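Local coordinates for protein pyridoxal kinase (Entamoeba histolytica, PDB 4S1H) that probably catalyses the ATP-dependent phosphorylation of pyridoxal to pyridoxal 5'-phosphate, and is caught here with ADP and magnesium ions, at residues S14-N19 and N259-I264; L41-H44 and V49-G52; S62-L67 and I94-R99; P142-L147 and L153-V158; C191-K194 and K200-T203. One frame throughout, in Å; residues are numbered along the deposited sequence.

Contact 1: S14-N19 and N259-I264; sequences SGFVGN and NIINCI
The backbones of S14-N19 and N259-I264 stay well apart, F16 and I260 coming nearest with their CA atoms 7.7 Å from each other, as an extended loop faces a coil whose last four residues, I261 to I264, form a type I turn. The gap is bridged by the ring of F16. With CG anti to the carbonyl carbon (chi1 -42°), the ring reaches across to two neighbouring isoleucines, which use different branches. The CG2 methyl of I260 sits over one face, 3.7 Å from the ring centroid, in a CH-pi contact that is displaced toward the CG side of the ring, where CG2 comes within 3.5 Å of F16 CG. The far end of the ring meets I261 instead: CZ lies 3.4 Å from I261 CG1, an oblique approach with the two side chains at about a right angle. The isoleucines therefore take different lengths of one phenyl group, I260 near its root and I261 near its tip. I24 of helix 18-28 packs against all three residues. On the outer side of the coil, N262 ND2 donates to N259 OD1 over 2.9 Å, in the carbonyl plane and on a lone pair, linking N262 in the turn to N259 just before it. The second subunit also reaches this coil, where Q30 of that subunit donates to the carbonyl of I261. Across the two segments the chemistry is purely apolar, so what joins the start of the ribokinase-like core to this late loop is close hydrocarbon packing round one aromatic ring, with polar bonds left to the flanks.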
# COMPACT_ATOMS: atom_id res chain seq x y z
N SER A 14 8.50 -3.24 -4.58
CA SER A 14 9.32 -2.11 -4.95
C SER A 14 8.72 -1.50 -6.20
O SER A 14 8.18 -2.21 -7.07
CB SER A 14 10.72 -2.58 -5.25
OG SER A 14 11.60 -1.52 -5.57
N GLY A 15 8.78 -0.19 -6.25
CA GLY A 15 8.13 0.55 -7.34
C GLY A 15 6.63 0.71 -7.28
O GLY A 15 5.98 0.45 -6.27
N PHE A 16 6.05 1.15 -8.39
CA PHE A 16 4.71 1.72 -8.37
C PHE A 16 3.93 1.26 -9.60
O PHE A 16 4.08 1.79 -10.71
CB PHE A 16 4.78 3.26 -8.27
CG PHE A 16 5.82 3.74 -7.28
CD1 PHE A 16 5.60 3.63 -5.93
CD2 PHE A 16 7.06 4.21 -7.73
CE1 PHE A 16 6.58 4.02 -5.02
CE2 PHE A 16 8.05 4.62 -6.82
CZ PHE A 16 7.80 4.52 -5.46
N VAL A 17 3.10 0.25 -9.38
CA VAL A 17 2.02 -0.14 -10.31
C VAL A 17 0.80 -0.54 -9.50
O VAL A 17 0.90 -0.72 -8.28
CB VAL A 17 2.42 -1.29 -11.27
CG1 VAL A 17 3.60 -0.89 -12.15
CG2 VAL A 17 2.74 -2.57 -10.51
N GLY A 18 -0.34 -0.66 -10.20
CA GLY A 18 -1.54 -1.23 -9.68
C GLY A 18 -1.98 -0.68 -8.34
O GLY A 18 -2.01 0.54 -8.10
N ASN A 19 -2.30 -1.60 -7.44
CA ASN A 19 -2.75 -1.19 -6.11
C ASN A 19 -1.72 -0.42 -5.27
O ASN A 19 -2.11 0.30 -4.36
CB ASN A 19 -3.34 -2.35 -5.29
CG ASN A 19 -4.84 -2.36 -5.27
OD1 ASN A 19 -5.49 -1.38 -5.63
ND2 ASN A 19 -5.41 -3.45 -4.82
N ASN A 259 8.00 8.92 -10.58
CA ASN A 259 8.43 9.61 -9.36
C ASN A 259 7.25 10.03 -8.45
O ASN A 259 7.16 11.18 -8.01
CB ASN A 259 9.28 10.82 -9.76
CG ASN A 259 10.09 11.39 -8.64
OD1 ASN A 259 10.29 10.74 -7.60
ND2 ASN A 259 10.61 12.59 -8.84
N ILE A 260 6.40 9.08 -8.11
CA ILE A 260 5.17 9.38 -7.42
C ILE A 260 5.40 9.75 -5.95
O ILE A 260 4.71 10.60 -5.44
CB ILE A 260 4.11 8.27 -7.64
CG1 ILE A 260 2.74 8.77 -7.20
CG2 ILE A 260 4.48 6.98 -6.93
CD1 ILE A 260 1.62 7.80 -7.53
N ILE A 261 6.39 9.14 -5.29
CA ILE A 261 6.62 9.43 -3.83
C ILE A 261 7.02 10.90 -3.61
O ILE A 261 6.42 11.61 -2.79
CB ILE A 261 7.66 8.48 -3.21
CG1 ILE A 261 7.20 7.02 -3.28
CG2 ILE A 261 7.91 8.84 -1.74
CD1 ILE A 261 5.91 6.68 -2.54
N ASN A 262 7.98 11.39 -4.38
CA ASN A 262 8.39 12.79 -4.30
C ASN A 262 7.32 13.77 -4.77
O ASN A 262 7.34 14.94 -4.36
CB ASN A 262 9.72 13.01 -5.02
CG ASN A 262 10.86 12.27 -4.33
OD1 ASN A 262 10.99 12.36 -3.10
ND2 ASN A 262 11.61 11.45 -5.08
N CYS A 263 6.38 13.29 -5.58
CA CYS A 263 5.31 14.09 -6.09
C CYS A 263 4.04 14.01 -5.26
O CYS A 263 3.06 14.66 -5.60
CB CYS A 263 5.03 13.72 -7.57
SG CYS A 263 6.40 14.26 -8.65
N ILE A 264 4.07 13.31 -4.10
CA ILE A 264 2.88 13.24 -3.26
C ILE A 264 2.25 14.60 -2.96
O ILE A 264 1.04 14.70 -3.07
CB ILE A 264 3.16 12.41 -1.96
CG1 ILE A 264 3.12 10.92 -2.28
CG2 ILE A 264 2.17 12.75 -0.84
CD1 ILE A 264 3.72 10.03 -1.19

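Contact 2: L41-H44 and V49-G52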
# COMPACT_ATOMS: atom_id res chain seq x y z
N LEU A 41 4.32 -9.43 -6.18
CA LEU A 41 5.56 -9.50 -6.93
C LEU A 41 6.61 -8.59 -6.33
O LEU A 41 6.29 -7.59 -5.71
CB LEU A 41 5.34 -9.05 -8.37
CG LEU A 41 4.16 -9.73 -9.07
CD1 LEU A 41 3.98 -9.14 -10.45
CD2 LEU A 41 4.39 -11.22 -9.15
N ALA A 42 7.87 -8.92 -6.54
CA ALA A 42 8.97 -8.09 -6.07
C ALA A 42 8.99 -6.73 -6.72
O ALA A 42 9.26 -5.73 -6.10
CB ALA A 42 10.29 -8.78 -6.34
N ASN A 43 8.74 -6.74 -8.04
CA ASN A 43 8.87 -5.55 -8.87
C ASN A 43 8.02 -5.75 -10.14
O ASN A 43 7.46 -6.82 -10.34
CB ASN A 43 10.34 -5.32 -9.21
CG ASN A 43 11.07 -6.59 -9.63
OD1 ASN A 43 11.86 -7.16 -8.87
ND2 ASN A 43 10.77 -7.07 -10.85
N HIS A 44 7.86 -4.72 -10.95
CA HIS A 44 6.99 -4.87 -12.11
C HIS A 44 7.63 -5.72 -13.22
O HIS A 44 8.80 -6.08 -13.17
CB HIS A 44 6.41 -3.53 -12.58
CG HIS A 44 7.43 -2.58 -13.09
ND1 HIS A 44 8.23 -2.84 -14.19
CD2 HIS A 44 7.71 -1.31 -12.72
CE1 HIS A 44 9.00 -1.81 -14.43
NE2 HIS A 44 8.70 -0.86 -13.56
N VAL A 49 13.94 -10.11 -14.04
CA VAL A 49 13.47 -11.14 -13.13
C VAL A 49 12.30 -10.51 -12.41
O VAL A 49 12.37 -9.33 -12.07
CB VAL A 49 14.60 -11.52 -12.15
CG1 VAL A 49 14.13 -12.50 -11.08
CG2 VAL A 49 15.79 -12.11 -12.89
N VAL A 50 11.22 -11.28 -12.25
CA VAL A 50 10.01 -10.83 -11.57
C VAL A 50 9.63 -11.90 -10.54
O VAL A 50 8.86 -12.81 -10.83
CB VAL A 50 8.83 -10.59 -12.54
CG1 VAL A 50 7.66 -9.93 -11.83
CG2 VAL A 50 9.27 -9.71 -13.71
N GLY A 51 10.12 -11.75 -9.32
CA GLY A 51 9.87 -12.77 -8.31
C GLY A 51 8.48 -12.61 -7.71
O GLY A 51 7.89 -11.54 -7.76
N GLY A 52 7.95 -13.71 -7.19
CA GLY A 52 6.65 -13.75 -6.52
C GLY A 52 5.58 -14.37 -7.41
O GLY A 52 5.86 -14.79 -8.54
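The carboxamide of N43 meets V49 edge-on: its ND2 donates to V49 O across 3.0 Å, nearly straight at 166°, within the amide plane and onto a lone pair of the carbonyl. The same nitrogen also reaches H44 O at 3.2 Å, so V49 O and H44 O both lie in the plane of the amide, at its nitrogen end. This lies in the hairpin connection between the antiparallel strands 33-41 and 52-54, at the margin of the main sheet. The amide's other end, OD1, accepts from S66 and N70 of the second subunit, which probably leaves the group little freedom to rotate. A chi1 of 45° sets CG between the backbone N and carbonyl carbon, turning the amide toward V49. Nearer the strands, A42 N donates to G51 O over 2.9 Å, from above the carbonyl plane, and L41 CA makes a further C-H contact with that oxygen. Apolar contact is slighter, with L41 CD1 resting 4.0 Å from V50 CG1. The intervening turn carries T45, a residue seen to bind pyridoxal 5'-phosphate, while H44 NE2 is hydrogen-bonded to A256 O. The hairpin thus lies by the pyridoxal 5'-phosphate site, where the substrate probably also sits, and at the contact with the second subunit. One buried acceptor goes without a partner in the model: N43 O, which has the CG1 methyl of V50 3.5 Å away.

Contact 3: S62-L67 and I94-R99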
# COMPACT_ATOMS: atom_id res chain seq x y z
N SER A 62 -11.35 -16.31 0.25
CA SER A 62 -11.24 -16.23 1.69
C SER A 62 -11.20 -14.78 2.16
O SER A 62 -11.88 -14.40 3.14
CB SER A 62 -9.95 -16.91 2.13
OG SER A 62 -9.84 -16.90 3.52
N ILE A 63 -10.39 -13.97 1.50
CA ILE A 63 -10.34 -12.53 1.77
C ILE A 63 -11.70 -11.83 1.56
O ILE A 63 -12.17 -11.11 2.45
CB ILE A 63 -9.27 -11.84 0.91
CG1 ILE A 63 -7.89 -12.26 1.43
CG2 ILE A 63 -9.42 -10.32 0.89
CD1 ILE A 63 -6.77 -12.05 0.44
N MET A 64 -12.35 -12.07 0.42
CA MET A 64 -13.60 -11.37 0.16
C MET A 64 -14.70 -11.79 1.14
O MET A 64 -15.46 -10.94 1.65
CB MET A 64 -14.04 -11.57 -1.29
CG MET A 64 -13.06 -10.99 -2.30
SD MET A 64 -12.84 -9.21 -2.19
CE MET A 64 -14.41 -8.64 -2.83
N ASP A 65 -14.74 -13.07 1.48
CA ASP A 65 -15.68 -13.58 2.49
C ASP A 65 -15.43 -12.95 3.86
O ASP A 65 -16.35 -12.59 4.55
CB ASP A 65 -15.57 -15.09 2.64
CG ASP A 65 -16.13 -15.85 1.44
OD1 ASP A 65 -16.79 -15.26 0.55
OD2 ASP A 65 -15.92 -17.08 1.42
N SER A 66 -14.16 -12.81 4.23
CA SER A 66 -13.80 -12.21 5.53
C SER A 66 -14.21 -10.73 5.62
O SER A 66 -14.73 -10.27 6.64
CB SER A 66 -12.30 -12.35 5.72
OG SER A 66 -11.90 -11.95 7.02
N LEU A 67 -14.01 -9.99 4.53
CA LEU A 67 -14.47 -8.59 4.46
C LEU A 67 -15.97 -8.50 4.65
O LEU A 67 -16.45 -7.63 5.34
CB LEU A 67 -14.08 -7.92 3.15
CG LEU A 67 -12.57 -7.78 2.93
CD1 LEU A 67 -12.28 -7.39 1.49
CD2 LEU A 67 -11.91 -6.78 3.85
N ILE A 94 -16.51 -10.67 -10.77
CA ILE A 94 -17.84 -10.38 -11.33
C ILE A 94 -18.92 -10.71 -10.30
O ILE A 94 -19.82 -9.92 -10.12
CB ILE A 94 -18.09 -11.10 -12.67
CG1 ILE A 94 -17.26 -10.44 -13.79
CG2 ILE A 94 -19.56 -11.09 -13.06
CD1 ILE A 94 -17.13 -11.30 -15.03
N ASN A 95 -18.81 -11.87 -9.65
CA ASN A 95 -19.78 -12.25 -8.62
C ASN A 95 -19.82 -11.23 -7.50
O ASN A 95 -20.90 -10.87 -7.06
CB ASN A 95 -19.47 -13.62 -8.03
CG ASN A 95 -19.58 -14.74 -9.04
OD1 ASN A 95 -20.38 -14.70 -9.95
ND2 ASN A 95 -18.76 -15.78 -8.83
N ARG A 96 -18.65 -10.78 -7.07
CA ARG A 96 -18.55 -9.83 -5.94
C ARG A 96 -19.08 -8.46 -6.36
O ARG A 96 -19.82 -7.85 -5.61
CB ARG A 96 -17.12 -9.70 -5.48
CG ARG A 96 -16.51 -11.00 -4.97
CD ARG A 96 -17.23 -11.59 -3.79
NE ARG A 96 -16.70 -12.93 -3.46
CZ ARG A 96 -16.74 -13.50 -2.27
NH1 ARG A 96 -17.29 -12.87 -1.24
NH2 ARG A 96 -16.22 -14.72 -2.09
N VAL A 97 -18.82 -8.06 -7.61
CA VAL A 97 -19.34 -6.79 -8.15
C VAL A 97 -20.85 -6.74 -8.18
O VAL A 97 -21.46 -5.74 -7.76
CB VAL A 97 -18.84 -6.54 -9.58
CG1 VAL A 97 -19.58 -5.38 -10.26
CG2 VAL A 97 -17.35 -6.29 -9.57
N LYS A 98 -21.45 -7.80 -8.70
CA LYS A 98 -22.89 -7.92 -8.73
C LYS A 98 -23.47 -7.79 -7.33
O LYS A 98 -24.44 -7.07 -7.14
CB LYS A 98 -23.33 -9.24 -9.37
CG LYS A 98 -23.19 -9.23 -10.88
CD LYS A 98 -23.94 -10.36 -11.56
CE LYS A 98 -23.21 -11.69 -11.41
NZ LYS A 98 -24.01 -12.80 -11.99
N ARG A 99 -22.90 -8.50 -6.36
CA ARG A 99 -23.39 -8.45 -4.98
C ARG A 99 -23.25 -7.04 -4.41
O ARG A 99 -24.19 -6.54 -3.80
CB ARG A 99 -22.66 -9.47 -4.12
CG ARG A 99 -23.09 -9.51 -2.65
CD ARG A 99 -22.29 -10.57 -1.89
NE ARG A 99 -22.65 -11.94 -2.32
CZ ARG A 99 -21.92 -13.04 -2.11
NH1 ARG A 99 -20.74 -13.00 -1.49
NH2 ARG A 99 -22.38 -14.21 -2.55
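M64 and R96 run past each other in opposite directions between helices 57-69 and 87-100, a side-by-side helix packing on one flank of the central sheet in the ribokinase-like fold. The guanidinium of R96 lies beneath the start of the methionine: M64 CB stands 3.4 Å above its plane, over the centre, and approaches CZ to 3.5 Å. The thioether then doubles back, bent at chi2 and chi3, which brings M64 CE to within 3.8 Å of R96 CG. The methionine thus meets the arginine at both ends, CB on the guanidinium and CE on the aliphatic part, and M64 also touches V36 of strand 33-41. D65, one residue on, takes the edge of the same guanidinium. Its side chain crosses the arginine at about a right angle, with carboxylate and guanidinium planes 45° apart. R96 grips it end-on in a salt bridge, NH1 and NH2 both pointing to a single oxygen, while NE is engaged by E92 of its own helix. Acids on two sides would be expected to favour the charged arginine and fix its rotation. The two nitrogens reach D65 OD1 differently: NH1, at 3.0 Å, comes nearly along the C-O bond, and NH2, at 2.8 Å, from above the carboxylate plane.

Contact 4: P142-L147 and L153-V158; sequences PNATEL and LEVNSV. With ADP (adenosine-5'-diphosphate), chain C.
V155 turns its side chain toward the first turn of helix 144-151, and each of its carbons finds a partner there. CB rests against the carbonyl of A144, 3.7 Å from its O. From CB the two methyls part: CG1, anti to the backbone N (chi1 -175°), lies 3.9 Å from A144 CB, whereas CG2 turns to the residue one turn further along the helix and meets L147 CG at 4.1 Å. The two branched side chains, L147 and V155, cross at about a right angle. Behind them, A164 of helix 158-170 touches both, so the valine is a wedge where the chain leaves one helix and enters the next. The other face of this helix start is polar. N143, at the N-cap, accepts from E146 N through OD1 at 2.8 Å, and E146 OE1 returns the favour by accepting from N143 N at 2.9 Å, the reciprocal pair of a capping box. With its oxygen held by the helix, the asparagine has its ND2 directed at the nucleotide, donating to ADP O1B over 3.1 Å at 169°, and also to G115 O. E146 OE2 accepts from the backbone of L114 and G115, a second-shell tie to the same piece of chain. The arrangement is that of a nucleotide site at a capped helix N terminus, with N143 binding the beta-phosphate of ADP.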
# COMPACT_ATOMS: atom_id res chain seq x y z
N PRO A 142 -9.40 2.05 -20.69
CA PRO A 142 -8.38 1.38 -21.47
C PRO A 142 -7.47 2.36 -22.23
O PRO A 142 -7.92 3.44 -22.62
CB PRO A 142 -9.20 0.62 -22.51
CG PRO A 142 -10.37 1.51 -22.76
CD PRO A 142 -10.70 2.07 -21.40
N ASN A 143 -6.24 1.95 -22.52
CA ASN A 143 -5.48 2.54 -23.61
C ASN A 143 -5.99 2.01 -24.97
O ASN A 143 -6.89 1.15 -25.04
CB ASN A 143 -3.96 2.35 -23.41
CG ASN A 143 -3.52 0.90 -23.50
OD1 ASN A 143 -4.16 0.08 -24.17
ND2 ASN A 143 -2.44 0.56 -22.80
N ALA A 144 -5.43 2.52 -26.07
CA ALA A 144 -5.91 2.13 -27.40
C ALA A 144 -5.74 0.63 -27.66
O ALA A 144 -6.62 -0.01 -28.24
CB ALA A 144 -5.22 2.93 -28.47
N THR A 145 -4.63 0.06 -27.21
CA THR A 145 -4.39 -1.36 -27.39
C THR A 145 -5.45 -2.22 -26.68
O THR A 145 -5.95 -3.20 -27.23
CB THR A 145 -2.99 -1.73 -26.87
OG1 THR A 145 -2.00 -1.11 -27.70
CG2 THR A 145 -2.77 -3.22 -26.91
N GLU A 146 -5.75 -1.82 -25.45
CA GLU A 146 -6.72 -2.52 -24.63
C GLU A 146 -8.11 -2.43 -25.26
O GLU A 146 -8.81 -3.44 -25.34
CB GLU A 146 -6.66 -2.06 -23.18
CG GLU A 146 -5.36 -2.50 -22.56
CD GLU A 146 -4.89 -1.69 -21.39
OE1 GLU A 146 -5.37 -0.54 -21.21
OE2 GLU A 146 -4.04 -2.25 -20.65
N LEU A 147 -8.48 -1.23 -25.74
CA LEU A 147 -9.72 -1.06 -26.49
C LEU A 147 -9.80 -2.00 -27.69
O LEU A 147 -10.82 -2.62 -27.94
CB LEU A 147 -9.93 0.40 -26.92
CG LEU A 147 -11.23 0.76 -27.64
CD1 LEU A 147 -12.46 0.50 -26.75
CD2 LEU A 147 -11.22 2.22 -28.06
N LEU A 153 -11.31 -4.79 -32.91
CA LEU A 153 -11.13 -3.77 -33.95
C LEU A 153 -9.76 -3.10 -33.77
O LEU A 153 -9.26 -2.94 -32.66
CB LEU A 153 -12.22 -2.70 -33.82
CG LEU A 153 -13.66 -3.09 -34.16
CD1 LEU A 153 -14.56 -1.87 -34.28
CD2 LEU A 153 -13.73 -3.90 -35.45
N GLU A 154 -9.15 -2.74 -34.89
CA GLU A 154 -7.92 -1.96 -34.82
C GLU A 154 -8.26 -0.59 -34.21
O GLU A 154 -9.32 -0.05 -34.48
CB GLU A 154 -7.31 -1.79 -36.23
CG GLU A 154 -6.75 -3.05 -36.90
CD GLU A 154 -5.33 -2.89 -37.45
OE1 GLU A 154 -4.39 -2.57 -36.69
OE2 GLU A 154 -5.14 -3.11 -38.67
N VAL A 155 -7.35 -0.03 -33.43
CA VAL A 155 -7.52 1.34 -32.89
C VAL A 155 -6.21 2.09 -33.07
O VAL A 155 -5.34 2.04 -32.22
CB VAL A 155 -7.94 1.35 -31.41
CG1 VAL A 155 -8.21 2.78 -30.99
CG2 VAL A 155 -9.19 0.50 -31.22
N ASN A 156 -6.09 2.75 -34.24
CA ASN A 156 -4.88 3.48 -34.62
C ASN A 156 -5.12 4.97 -34.80
O ASN A 156 -4.24 5.67 -35.28
CB ASN A 156 -4.30 2.89 -35.92
CG ASN A 156 -3.95 1.43 -35.80
OD1 ASN A 156 -3.14 1.02 -34.98
ND2 ASN A 156 -4.61 0.64 -36.63
N SER A 157 -6.30 5.44 -34.42
CA SER A 157 -6.70 6.80 -34.64
C SER A 157 -7.95 7.07 -33.89
O SER A 157 -8.60 6.15 -33.42
CB SER A 157 -7.01 7.03 -36.13
OG SER A 157 -8.13 6.24 -36.55
N VAL A 158 -8.32 8.35 -33.83
CA VAL A 158 -9.53 8.74 -33.09
C VAL A 158 -10.78 8.17 -33.78
O VAL A 158 -11.64 7.61 -33.11
CB VAL A 158 -9.63 10.27 -32.96
CG1 VAL A 158 -11.01 10.70 -32.49
CG2 VAL A 158 -8.54 10.78 -32.01
PB ADP C . -1.25 2.72 -19.72
O1B ADP C . -0.66 2.41 -21.08
O2B ADP C . -0.26 2.52 -18.58
O3B ADP C . -2.60 2.09 -19.55
PA ADP C . -1.35 5.36 -20.90
O1A ADP C . -2.65 5.49 -21.65
O2A ADP C . -0.11 5.02 -21.65
O3A ADP C . -1.54 4.30 -19.70
O5' ADP C . -1.07 6.68 -20.08
C5' ADP C . -1.99 7.27 -19.18
C4' ADP C . -1.77 8.75 -19.23
O4' ADP C . -0.41 9.04 -18.88
C3' ADP C . -1.96 9.30 -20.64
O3' ADP C . -3.31 9.70 -20.86
C2' ADP C . -0.98 10.44 -20.67
O2' ADP C . -1.58 11.59 -20.09
C1' ADP C . 0.15 9.99 -19.76
N9 ADP C . 1.32 9.41 -20.47
C8 ADP C . 1.69 8.12 -20.59
N7 ADP C . 2.84 8.00 -21.29
C5 ADP C . 3.23 9.24 -21.61
C6 ADP C . 4.38 9.84 -22.33
N6 ADP C . 5.33 9.05 -22.86
N1 ADP C . 4.40 11.19 -22.45
C2 ADP C . 3.43 11.98 -21.92
N3 ADP C . 2.36 11.49 -21.24
C4 ADP C . 2.23 10.16 -21.07

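Contact 5: C191-K194 and K200-T203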
# COMPACT_ATOMS: atom_id res chain seq x y z
N CYS A 191 -12.77 10.86 -24.57
CA CYS A 191 -13.83 10.52 -23.61
C CYS A 191 -15.12 10.41 -24.40
O CYS A 191 -15.56 11.40 -25.01
CB CYS A 191 -13.99 11.58 -22.55
SG CYS A 191 -14.95 10.98 -21.15
N SER A 192 -15.70 9.21 -24.40
CA SER A 192 -16.84 8.89 -25.25
C SER A 192 -17.98 8.45 -24.33
O SER A 192 -17.80 7.61 -23.46
CB SER A 192 -16.48 7.74 -26.16
OG SER A 192 -17.57 7.28 -26.96
N PHE A 193 -19.18 8.97 -24.62
CA PHE A 193 -20.39 8.70 -23.84
C PHE A 193 -21.41 7.94 -24.67
O PHE A 193 -21.64 8.24 -25.87
CB PHE A 193 -21.03 9.99 -23.33
CG PHE A 193 -20.16 10.76 -22.41
CD1 PHE A 193 -19.23 11.66 -22.90
CD2 PHE A 193 -20.28 10.58 -21.03
CE1 PHE A 193 -18.43 12.38 -22.05
CE2 PHE A 193 -19.47 11.31 -20.17
CZ PHE A 193 -18.53 12.19 -20.67
N LYS A 194 -22.03 6.93 -24.06
CA LYS A 194 -23.19 6.25 -24.66
C LYS A 194 -24.33 7.24 -24.90
O LYS A 194 -24.99 7.21 -25.96
CB LYS A 194 -23.66 5.10 -23.76
CG LYS A 194 -24.90 4.35 -24.23
CD LYS A 194 -25.24 3.20 -23.30
CE LYS A 194 -26.55 2.53 -23.68
NZ LYS A 194 -26.45 1.77 -24.96
N LYS A 200 -21.17 15.47 -23.50
CA LYS A 200 -20.42 15.89 -24.68
C LYS A 200 -19.10 15.13 -24.79
O LYS A 200 -18.25 15.24 -23.92
CB LYS A 200 -20.14 17.39 -24.62
CG LYS A 200 -21.35 18.25 -24.91
CD LYS A 200 -20.97 19.72 -24.93
CE LYS A 200 -20.35 20.23 -26.22
NZ LYS A 200 -21.31 20.57 -27.31
N ASN A 201 -18.92 14.40 -25.91
CA ASN A 201 -17.67 13.73 -26.14
C ASN A 201 -16.56 14.74 -26.32
O ASN A 201 -16.77 15.82 -26.92
CB ASN A 201 -17.72 12.88 -27.45
CG ASN A 201 -18.59 11.64 -27.32
OD1 ASN A 201 -19.12 11.33 -26.24
ND2 ASN A 201 -18.74 10.93 -28.41
N PHE A 202 -15.35 14.37 -25.90
CA PHE A 202 -14.22 15.26 -26.01
C PHE A 202 -12.89 14.54 -26.17
O PHE A 202 -12.77 13.33 -25.88
CB PHE A 202 -14.15 16.24 -24.83
CG PHE A 202 -13.81 15.61 -23.50
CD1 PHE A 202 -12.48 15.46 -23.05
CD2 PHE A 202 -14.84 15.27 -22.66
CE1 PHE A 202 -12.21 14.93 -21.79
CE2 PHE A 202 -14.59 14.74 -21.40
CZ PHE A 202 -13.28 14.57 -20.95
N THR A 203 -11.92 15.29 -26.68
CA THR A 203 -10.53 14.85 -26.72
C THR A 203 -9.62 15.84 -26.00
O THR A 203 -9.99 16.99 -25.74
CB THR A 203 -10.01 14.62 -28.15
OG1 THR A 203 -10.15 15.81 -28.95
CG2 THR A 203 -10.73 13.46 -28.82
O HOH W 1 -20.31 8.49 -28.22
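A beta hairpin formed by strands 186-193 and 202-207, part of the antiparallel sheet whose strand 175-183 carries ADP-binding residues, ends at C191-K194 and K200-T203, the residues on either side of its loop. C191 and F202 make a hydrogen-bonded antiparallel pair: C191 N donates to F202 O over 2.8 Å, and F202 N returns a bond to C191 O at 3.1 Å. Both side chains lie on the same face of the sheet. In F202 a chi1 of 68° sets CG between the backbone N and the carbonyl carbon, which brings the ring beneath C191, and C191 CB stands over one face, 3.6 Å from the centroid, in a CH-pi contact. The sulfur itself approaches obliquely, its SG 4.5 Å from that centroid, a looser sulfur-aromatic contact. L234 of helix 234-250 packs on C191 and F193. Nearer the loop, a side chain replaces the backbone as acceptor: F193 N donates to N201 OD1 across 2.9 Å, meeting it from 34° outside the carbonyl plane. The same OD1 sits at the edge of the F193 ring, whose plane is nearly coplanar with the amide. S192 OG has its main partner in H169 NE2. The amide's other end is bound through a water, which accepts from N201 ND2 at 2.9 Å and donates to F193 O at 2.7 Å.

From the N terminus, contact 1 opens first and closes last, joining the loop before helix 18-28 to the loop after helix 234-250: its two segments enclose some 239 residues, and the other four contacts all fall within that span, one after another, without crossing. Contact 2 shuts the short hairpin turn after strand 33-41, contact 3 joins two helices flanking the main sheet, contact 4 links a helix start to the loop that follows it, and contact 5 closes the hairpin 186-193 with 202-207. Contacts 1 and 2 touch directly, with S14 N 3.0 Å from A42 O. Contacts 1, 2 and 3 all adjoin the second subunit. Contacts 4 and 5 lie in the part of the fold that carries ADP-binding residues.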